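Local coordinates for protein endonuclease V (Streptomyces avermitilis, PDB 3GOC) that probably nicks double-stranded DNA at the second phosphodiester bond 3' to a deoxyinosine, with magnesium as cofactor, to start repair of deaminated bases, at residues V61-A66 against P210-R215; T39-G44 against L104-G109; L174-G179 against A202-Y207. One frame throughout, in Å; residues are numbered along the deposited sequence.

How the contacts relate
Contact 2 opens first, at 39-44, where strand 41-49 begins. Strand 55-64 follows as its antiparallel neighbour, and 61-66, at and just past its end, opens contact 1. Contact 2 then closes at 104-109, just ahead of strand 110-114. Contacts 1 and 2 therefore cross along the chain, and strands 55-64 and 41-49 pair side by side in one sheet. Contact 3 starts at 174-179 and closes at 202-207, wholly within the span of contact 1 and after contact 2 has ended. Contact 1 closes last, at 210-215. Contact 2 ties loop to sheet, contact 3 ties loop to loop, and contact 1 ties helix 211-228 to the sheet.

Contact 1: V61-A66 against P210-R215; sequences VVLDAA and PETTRR. With YES (3-(2-hydroxyethyl)-2,2-bis(hydroxymethyl)pentane-1,5-diol), chain H.
In the RNase H-like core of endonuclease V, Val61 and Leu63 of strand 55-64 pack against Thr212 and Arg215 in the first turn of helix 211-228. The short strand and helix segments run in roughly opposing directions, at 143°. Their axes approach to 8.6 Å. No hydrogen bond joins them, so the contact is made by carbon atoms. Alternation along the strand sends Val61 and Leu63 to the helix side, while Val62 points the other way.

The tightest touch is Leu63 CD1 on Thr212 CG2, at 3.5 Å. The two side chains meet at a slant, methyl against methyl. Thr212 offers its methyl because OG1 sits between the backbone N and the carbonyl carbon (chi1 45°), which sets CG2 beside the backbone N. Val61 meets the root of Arg215 at about a right angle: Val61 CG1 is 3.8 Å from Arg215 CB. Its other methyl, Val61 CG2, lies 3.9 Å from Arg215 C. Arg215 chi1 of -58° places its CG 4.4 Å from Leu63 CD2. Of this exposed arginine's side chain, the aliphatic base does the touching.

Past the strand end, the carbonyl O of Ala66 accepts a hydrogen bond of 2.7 Å from O7 of the bound polyol YES. The polyol also bonds to Asp102 and Cys106 of the second subunit, so it bridges two chains here.

Strands 41-49 and 70-79 flank strand 55-64 in the sheet. Thr212 also touches Val42 of the first, and Arg215 touches Val70 of the second. Helix 211-228 thus lies across several strands, and further along it carries Asp217, which shares a magnesium ion with Asp46 of strand 41-49.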
loop_
_atom_site.group_PDB
_atom_site.type_symbol
_atom_site.label_atom_id
_atom_site.label_comp_id
_atom_site.label_asym_id
_atom_site.label_seq_id
_atom_site.Cartn_x
_atom_site.Cartn_y
_atom_site.Cartn_z
ATOM N N VAL A 61 12.370 6.260 13.245
ATOM C CA VAL A 61 13.123 5.797 12.090
ATOM C C VAL A 61 12.386 6.200 10.829
ATOM O O VAL A 61 11.251 5.785 10.603
ATOM C CB VAL A 61 13.305 4.268 12.108
ATOM C CG1 VAL A 61 14.097 3.831 10.879
ATOM C CG2 VAL A 61 14.031 3.841 13.378
ATOM N N VAL A 62 13.042 7.025 10.018
ATOM C CA VAL A 62 12.467 7.531 8.777
ATOM C C VAL A 62 12.862 6.661 7.594
ATOM O O VAL A 62 14.044 6.378 7.387
ATOM C CB VAL A 62 12.949 8.968 8.491
ATOM C CG1 VAL A 62 12.214 9.527 7.292
ATOM C CG2 VAL A 62 12.732 9.845 9.709
ATOM N N LEU A 63 11.869 6.229 6.826
ATOM C CA LEU A 63 12.119 5.400 5.652
ATOM C C LEU A 63 11.728 6.120 4.372
ATOM O O LEU A 63 10.882 7.016 4.375
ATOM C CB LEU A 63 11.296 4.109 5.706
ATOM C CG LEU A 63 11.334 3.236 6.958
ATOM C CD1 LEU A 63 10.405 2.046 6.761
ATOM C CD2 LEU A 63 12.753 2.775 7.220
ATOM N N ASP A 64 12.371 5.734 3.278
ATOM C CA ASP A 64 12.008 6.263 1.974
ATOM C C ASP A 64 10.819 5.350 1.674
ATOM O O ASP A 64 10.969 4.130 1.601
ATOM C CB ASP A 64 13.129 6.030 0.961
ATOM C CG ASP A 64 12.721 6.407 -0.453
ATOM O OD1 ASP A 64 12.485 5.491 -1.263
ATOM O OD2 ASP A 64 12.623 7.616 -0.742
ATOM N N ALA A 65 9.635 5.928 1.519
ATOM C CA ALA A 65 8.432 5.134 1.289
ATOM C C ALA A 65 8.464 4.254 0.049
ATOM O O ALA A 65 7.926 3.146 0.050
ATOM C CB ALA A 65 7.218 6.053 1.243
ATOM N N ALA A 66 9.105 4.736 -1.007
ATOM C CA ALA A 66 9.165 3.975 -2.248
ATOM C C ALA A 66 10.012 2.706 -2.163
ATOM O O ALA A 66 9.629 1.664 -2.691
ATOM C CB ALA A 66 9.682 4.869 -3.369
ATOM N N PRO A 210 4.644 -3.942 10.257
ATOM C CA PRO A 210 5.219 -2.894 9.409
ATOM C C PRO A 210 6.713 -2.720 9.650
ATOM O O PRO A 210 7.170 -2.755 10.795
ATOM C CB PRO A 210 4.435 -1.652 9.816
ATOM C CG PRO A 210 3.092 -2.203 10.139
ATOM C CD PRO A 210 3.420 -3.465 10.923
ATOM N N GLU A 211 7.476 -2.519 8.578
ATOM C CA GLU A 211 8.917 -2.340 8.718
ATOM C C GLU A 211 9.255 -1.140 9.587
ATOM O O GLU A 211 10.291 -1.121 10.243
ATOM C CB GLU A 211 9.573 -2.233 7.333
ATOM C CG GLU A 211 9.588 -3.573 6.611
ATOM C CD GLU A 211 10.444 -3.587 5.362
ATOM O OE1 GLU A 211 11.538 -2.986 5.376
ATOM O OE2 GLU A 211 10.030 -4.222 4.368
ATOM N N THR A 212 8.375 -0.143 9.599
ATOM C CA THR A 212 8.590 1.036 10.434
ATOM C C THR A 212 8.627 0.638 11.915
ATOM O O THR A 212 9.450 1.149 12.683
ATOM C CB THR A 212 7.476 2.081 10.223
ATOM O OG1 THR A 212 6.195 1.429 10.226
ATOM C CG2 THR A 212 7.681 2.807 8.898
ATOM N N THR A 213 7.742 -0.274 12.314
ATOM C CA THR A 213 7.702 -0.728 13.699
ATOM C C THR A 213 8.899 -1.605 14.005
ATOM O O THR A 213 9.532 -1.462 15.053
ATOM C CB THR A 213 6.412 -1.509 13.990
ATOM O OG1 THR A 213 5.297 -0.613 13.910
ATOM C CG2 THR A 213 6.456 -2.130 15.385
ATOM N N ARG A 214 9.218 -2.506 13.085
ATOM C CA ARG A 214 10.357 -3.394 13.278
ATOM C C ARG A 214 11.635 -2.583 13.514
ATOM O O ARG A 214 12.400 -2.871 14.435
ATOM C CB ARG A 214 10.506 -4.309 12.059
ATOM C CG ARG A 214 9.469 -5.431 12.010
ATOM C CD ARG A 214 9.475 -6.127 10.659
ATOM N NE ARG A 214 10.814 -6.567 10.278
ATOM C CZ ARG A 214 11.367 -7.713 10.657
ATOM N NH1 ARG A 214 10.696 -8.556 11.431
ATOM N NH2 ARG A 214 12.601 -8.009 10.266
ATOM N N ARG A 215 11.847 -1.557 12.693
ATOM C CA ARG A 215 13.027 -0.697 12.803
ATOM C C ARG A 215 13.052 0.123 14.092
ATOM O O ARG A 215 14.054 0.155 14.801
ATOM C CB ARG A 215 13.083 0.283 11.630
ATOM C CG ARG A 215 13.120 -0.332 10.252
ATOM C CD ARG A 215 14.497 -0.803 9.914
ATOM N NE ARG A 215 14.594 -1.193 8.509
ATOM C CZ ARG A 215 15.672 -1.762 7.985
ATOM N NH1 ARG A 215 16.727 -1.995 8.751
ATOM N NH2 ARG A 215 15.689 -2.106 6.709
HETATM O O1 YES H . 6.892 -1.031 -5.042
HETATM C C1 YES H . 6.520 -2.049 -4.168
HETATM C C2 YES H . 7.099 -3.374 -4.214
HETATM C C3 YES H . 6.722 -3.968 -5.596
HETATM O O3 YES H . 5.268 -4.147 -5.837
HETATM C C4 YES H . 6.634 -4.181 -2.979
HETATM O O4 YES H . 7.233 -5.610 -2.969
HETATM C C5 YES H . 8.681 -3.123 -4.052
HETATM C C6 YES H . 9.178 -2.547 -2.650
HETATM C C7 YES H . 10.358 -1.640 -2.764
HETATM O O7 YES H . 10.233 -0.712 -3.837
HETATM C C8 YES H . 9.605 -4.356 -4.371
HETATM C C9 YES H . 10.443 -3.999 -5.528
HETATM O O9 YES H . 9.923 -3.427 -6.694
#

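Contact 2: T39-G44 against L104-G109; sequences TGRVTG and LPCPPG
At the start of strand 41-49 of the central sheet, Thr43 and Arg41 meet the proline-rich loop that leads into strand 110-114. Thr43 OG1 donates a hydrogen bond of 2.8 Å to the carbonyl O of Pro108. The donor lies in the carbonyl plane, on a lone pair, with a C=O...OG1 angle of 109°. Thr43 chi1 of -61° turns OG1 toward the loop, anti to the threonine's own carbonyl carbon. The same turn sets Thr43 OG1 3.3 Å from Pro108 CB, at the proline ring.

Strand 110-114 runs parallel to strand 41-49 and is its neighbour in the RNase H-like sheet. The backbone of Thr43 bonds to Leu110 and Val112 there, so the Pro108 bond lies just ahead of regular strand pairing.

Gly109 CA makes a CH...O contact with Arg41 O at 3.5 Å, with an angle of 155° at the hydrogen. Glycine fits this position for two reasons. Its phi is positive, and a CB on it would run into Arg41 O.

The Arg41 side chain bends at its second torsion and reaches back along the loop. Its NH1 donates to a water at 2.7 Å, which lies at the edge of the guanidinium, in its plane. That water in turn donates to Pro107 O at 2.8 Å. Cys106 CB packs obliquely near the guanidinium, 3.8 Å from Arg41 NH1. On the sheet side, Arg41 and Thr43 both touch Val62 of strand 55-64.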
loop_
_atom_site.group_PDB
_atom_site.type_symbol
_atom_site.label_atom_id
_atom_site.label_comp_id
_atom_site.label_asym_id
_atom_site.label_seq_id
_atom_site.Cartn_x
_atom_site.Cartn_y
_atom_site.Cartn_z
ATOM N N THR A 39 5.563 6.939 -1.682
ATOM C CA THR A 39 6.207 8.195 -2.046
ATOM C C THR A 39 6.498 9.024 -0.798
ATOM O O THR A 39 5.826 8.878 0.223
ATOM C CB THR A 39 5.330 9.029 -3.003
ATOM O OG1 THR A 39 6.065 10.178 -3.445
ATOM C CG2 THR A 39 4.060 9.482 -2.298
ATOM N N GLY A 40 7.502 9.892 -0.884
ATOM C CA GLY A 40 7.860 10.716 0.256
ATOM C C GLY A 40 8.511 9.890 1.351
ATOM O O GLY A 40 9.156 8.878 1.069
ATOM N N ARG A 41 8.333 10.324 2.598
ATOM C CA ARG A 41 8.905 9.642 3.757
ATOM C C ARG A 41 7.822 9.064 4.663
ATOM O O ARG A 41 6.707 9.576 4.721
ATOM C CB ARG A 41 9.770 10.612 4.583
ATOM C CG ARG A 41 11.223 10.790 4.125
ATOM C CD ARG A 41 11.376 11.549 2.814
ATOM N NE ARG A 41 12.789 11.640 2.423
ATOM C CZ ARG A 41 13.639 12.572 2.851
ATOM N NH1 ARG A 41 13.235 13.519 3.690
ATOM N NH2 ARG A 41 14.900 12.557 2.444
ATOM N N VAL A 42 8.154 7.981 5.358
ATOM C CA VAL A 42 7.229 7.353 6.293
ATOM C C VAL A 42 8.105 7.001 7.490
ATOM O O VAL A 42 9.204 6.460 7.340
ATOM C CB VAL A 42 6.541 6.116 5.671
ATOM C CG1 VAL A 42 7.571 5.089 5.266
ATOM C CG2 VAL A 42 5.516 5.536 6.643
ATOM N N THR A 43 7.614 7.318 8.680
ATOM C CA THR A 43 8.395 7.144 9.897
ATOM C C THR A 43 7.763 6.289 10.977
ATOM O O THR A 43 6.591 6.445 11.297
ATOM C CB THR A 43 8.695 8.536 10.492
ATOM O OG1 THR A 43 9.457 9.291 9.542
ATOM C CG2 THR A 43 9.468 8.429 11.796
ATOM N N GLY A 44 8.556 5.388 11.542
ATOM C CA GLY A 44 8.048 4.569 12.618
ATOM C C GLY A 44 8.507 5.142 13.947
ATOM O O GLY A 44 9.601 5.690 14.047
ATOM N N LEU A 104 15.404 14.385 14.568
ATOM C CA LEU A 104 15.586 13.942 13.189
ATOM C C LEU A 104 16.078 15.088 12.321
ATOM O O LEU A 104 15.776 16.249 12.577
ATOM C CB LEU A 104 14.274 13.423 12.610
ATOM C CG LEU A 104 13.727 12.107 13.165
ATOM C CD1 LEU A 104 12.313 11.897 12.647
ATOM C CD2 LEU A 104 14.635 10.949 12.761
ATOM N N PRO A 105 16.846 14.769 11.276
ATOM C CA PRO A 105 17.380 15.783 10.366
ATOM C C PRO A 105 16.409 16.126 9.240
ATOM O O PRO A 105 16.693 16.978 8.402
ATOM C CB PRO A 105 18.651 15.128 9.844
ATOM C CG PRO A 105 18.241 13.698 9.738
ATOM C CD PRO A 105 17.480 13.461 11.035
ATOM N N CYS A 106 15.261 15.458 9.221
ATOM C CA CYS A 106 14.269 15.705 8.186
ATOM C C CYS A 106 12.859 15.495 8.738
ATOM O O CYS A 106 12.675 14.925 9.819
ATOM C CB CYS A 106 14.490 14.742 7.013
ATOM S SG CYS A 106 14.287 12.983 7.474
ATOM N N PRO A 107 11.841 15.971 8.006
ATOM C CA PRO A 107 10.457 15.800 8.459
ATOM C C PRO A 107 10.123 14.311 8.387
ATOM O O PRO A 107 10.672 13.586 7.557
ATOM C CB PRO A 107 9.664 16.621 7.453
ATOM C CG PRO A 107 10.623 17.709 7.074
ATOM C CD PRO A 107 11.913 16.941 6.900
ATOM N N PRO A 108 9.210 13.839 9.247
ATOM C CA PRO A 108 8.859 12.415 9.233
ATOM C C PRO A 108 7.895 11.961 8.147
ATOM O O PRO A 108 7.837 10.776 7.824
ATOM C CB PRO A 108 8.288 12.198 10.628
ATOM C CG PRO A 108 7.588 13.492 10.896
ATOM C CD PRO A 108 8.563 14.538 10.372
ATOM N N GLY A 109 7.161 12.904 7.569
ATOM C CA GLY A 109 6.187 12.546 6.553
ATOM C C GLY A 109 4.970 12.007 7.284
ATOM O O GLY A 109 4.290 12.751 7.991
HETATM O O HOH W 1 10.895 14.237 4.807
#

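Contact 3: L174-G179 against A202-Y207; sequences LRTQSG and ALTPKY
Two loops meet here, and Gln177 and Thr176 meet Thr204 and the backbone of Tyr207. One loop turns the hairpin of strands 168-174 and 183-189. The other joins helix 193-202 to helix 211-228.

Gln177 NE2 reaches two backbone carbonyls, both through weak hydrogen bonds. Thr204 O is at 2.8 Å but poorly aligned, with an N-H...O angle of 116°. Tyr207 O is at 3.3 Å and straighter, at 145°. A bend at chi2 (-58°) turns the amide in toward the two carbonyls. Gln177 CG packs 3.6 Å from Tyr207 C. An alanine in place of Gln177 removes the amide and would probably leave the carbonyls of Thr204 and Tyr207 without this shared donor, and the two loops less firmly joined.

The threonine hydroxyls find their partners outside this pair of segments. Thr176 OG1 bonds to Arg208 O. Thr204 OG1 bonds to Thr200 O and Leu201 O at the end of helix 193-202, and also to Arg157 NH2, which bonds to Thr176 O as well. Between the threonines the contact is packing at about a right angle, with Thr176 CB 3.5 Å from Thr204 OG1.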
loop_
_atom_site.group_PDB
_atom_site.type_symbol
_atom_site.label_atom_id
_atom_site.label_comp_id
_atom_site.label_asym_id
_atom_site.label_seq_id
_atom_site.Cartn_x
_atom_site.Cartn_y
_atom_site.Cartn_z
ATOM N N LEU A 174 -6.555 -5.813 9.660
ATOM C CA LEU A 174 -6.025 -5.898 8.304
ATOM C C LEU A 174 -5.097 -7.082 8.110
ATOM O O LEU A 174 -4.148 -7.265 8.872
ATOM C CB LEU A 174 -5.258 -4.614 7.980
ATOM C CG LEU A 174 -4.608 -4.516 6.599
ATOM C CD1 LEU A 174 -5.693 -4.419 5.533
ATOM C CD2 LEU A 174 -3.705 -3.285 6.546
ATOM N N ARG A 175 -5.375 -7.880 7.083
ATOM C CA ARG A 175 -4.556 -9.041 6.771
ATOM C C ARG A 175 -3.327 -8.542 6.017
ATOM O O ARG A 175 -3.422 -8.197 4.838
ATOM C CB ARG A 175 -5.347 -10.021 5.888
ATOM C CG ARG A 175 -4.663 -11.367 5.685
ATOM C CD ARG A 175 -4.855 -12.275 6.896
ATOM N NE ARG A 175 -6.252 -12.691 7.051
ATOM C CZ ARG A 175 -6.706 -13.446 8.048
ATOM N NH1 ARG A 175 -5.880 -13.875 8.992
ATOM N NH2 ARG A 175 -7.992 -13.769 8.112
ATOM N N THR A 176 -2.178 -8.483 6.689
ATOM C CA THR A 176 -0.951 -8.022 6.042
ATOM C C THR A 176 -0.197 -9.185 5.414
ATOM O O THR A 176 0.596 -8.994 4.498
ATOM C CB THR A 176 -0.033 -7.271 7.038
ATOM O OG1 THR A 176 0.117 -8.048 8.234
ATOM C CG2 THR A 176 -0.634 -5.913 7.392
ATOM N N GLN A 177 -0.449 -10.393 5.910
ATOM C CA GLN A 177 0.179 -11.588 5.352
ATOM C C GLN A 177 -0.870 -12.688 5.196
ATOM O O GLN A 177 -1.663 -12.945 6.103
ATOM C CB GLN A 177 1.329 -12.070 6.237
ATOM C CG GLN A 177 2.603 -11.233 6.116
ATOM C CD GLN A 177 3.142 -11.187 4.693
ATOM O OE1 GLN A 177 3.195 -12.210 4.003
ATOM N NE2 GLN A 177 3.557 -10.003 4.250
ATOM N N SER A 178 -0.856 -13.321 4.028
ATOM C CA SER A 178 -1.790 -14.380 3.675
ATOM C C SER A 178 -1.904 -15.482 4.715
ATOM O O SER A 178 -0.905 -16.082 5.111
ATOM C CB SER A 178 -1.381 -14.989 2.332
ATOM O OG SER A 178 -2.412 -15.793 1.804
ATOM N N GLY A 179 -3.136 -15.737 5.149
ATOM C CA GLY A 179 -3.399 -16.778 6.127
ATOM C C GLY A 179 -2.796 -16.570 7.502
ATOM O O GLY A 179 -2.892 -17.448 8.360
ATOM N N ALA A 202 1.690 -1.357 2.292
ATOM C CA ALA A 202 2.929 -0.989 1.620
ATOM C C ALA A 202 4.147 -1.200 2.516
ATOM O O ALA A 202 5.268 -1.330 2.024
ATOM C CB ALA A 202 2.859 0.460 1.146
ATOM N N LEU A 203 3.927 -1.239 3.828
ATOM C CA LEU A 203 5.018 -1.438 4.787
ATOM C C LEU A 203 5.176 -2.896 5.193
ATOM O O LEU A 203 6.064 -3.233 5.975
ATOM C CB LEU A 203 4.769 -0.592 6.041
ATOM C CG LEU A 203 4.889 0.918 5.860
ATOM C CD1 LEU A 203 4.367 1.649 7.098
ATOM C CD2 LEU A 203 6.350 1.264 5.614
ATOM N N THR A 204 4.323 -3.758 4.645
ATOM C CA THR A 204 4.347 -5.178 4.988
ATOM C C THR A 204 4.436 -6.169 3.818
ATOM O O THR A 204 3.822 -7.235 3.856
ATOM C CB THR A 204 3.097 -5.549 5.818
ATOM O OG1 THR A 204 1.919 -5.106 5.137
ATOM C CG2 THR A 204 3.143 -4.880 7.183
ATOM N N PRO A 205 5.209 -5.846 2.771
ATOM C CA PRO A 205 5.284 -6.804 1.665
ATOM C C PRO A 205 5.935 -8.130 2.064
ATOM O O PRO A 205 5.648 -9.169 1.468
ATOM C CB PRO A 205 6.103 -6.051 0.620
ATOM C CG PRO A 205 7.052 -5.262 1.463
ATOM C CD PRO A 205 6.129 -4.717 2.550
ATOM N N LYS A 206 6.787 -8.089 3.084
ATOM C CA LYS A 206 7.514 -9.273 3.529
ATOM C C LYS A 206 7.092 -9.820 4.889
ATOM O O LYS A 206 7.065 -11.032 5.082
ATOM C CB LYS A 206 9.016 -8.969 3.572
ATOM C CG LYS A 206 9.575 -8.376 2.291
ATOM C CD LYS A 206 11.014 -7.927 2.483
ATOM C CE LYS A 206 11.539 -7.204 1.254
ATOM N NZ LYS A 206 12.938 -6.727 1.455
ATOM N N TYR A 207 6.765 -8.934 5.823
ATOM C CA TYR A 207 6.383 -9.358 7.162
ATOM C C TYR A 207 4.974 -8.954 7.558
ATOM O O TYR A 207 4.328 -8.146 6.893
ATOM C CB TYR A 207 7.350 -8.774 8.195
ATOM C CG TYR A 207 8.810 -8.955 7.865
ATOM C CD1 TYR A 207 9.526 -7.954 7.207
ATOM C CD2 TYR A 207 9.481 -10.127 8.213
ATOM C CE1 TYR A 207 10.875 -8.118 6.906
ATOM C CE2 TYR A 207 10.829 -10.300 7.914
ATOM C CZ TYR A 207 11.517 -9.294 7.262
ATOM O OH TYR A 207 12.850 -9.470 6.963
#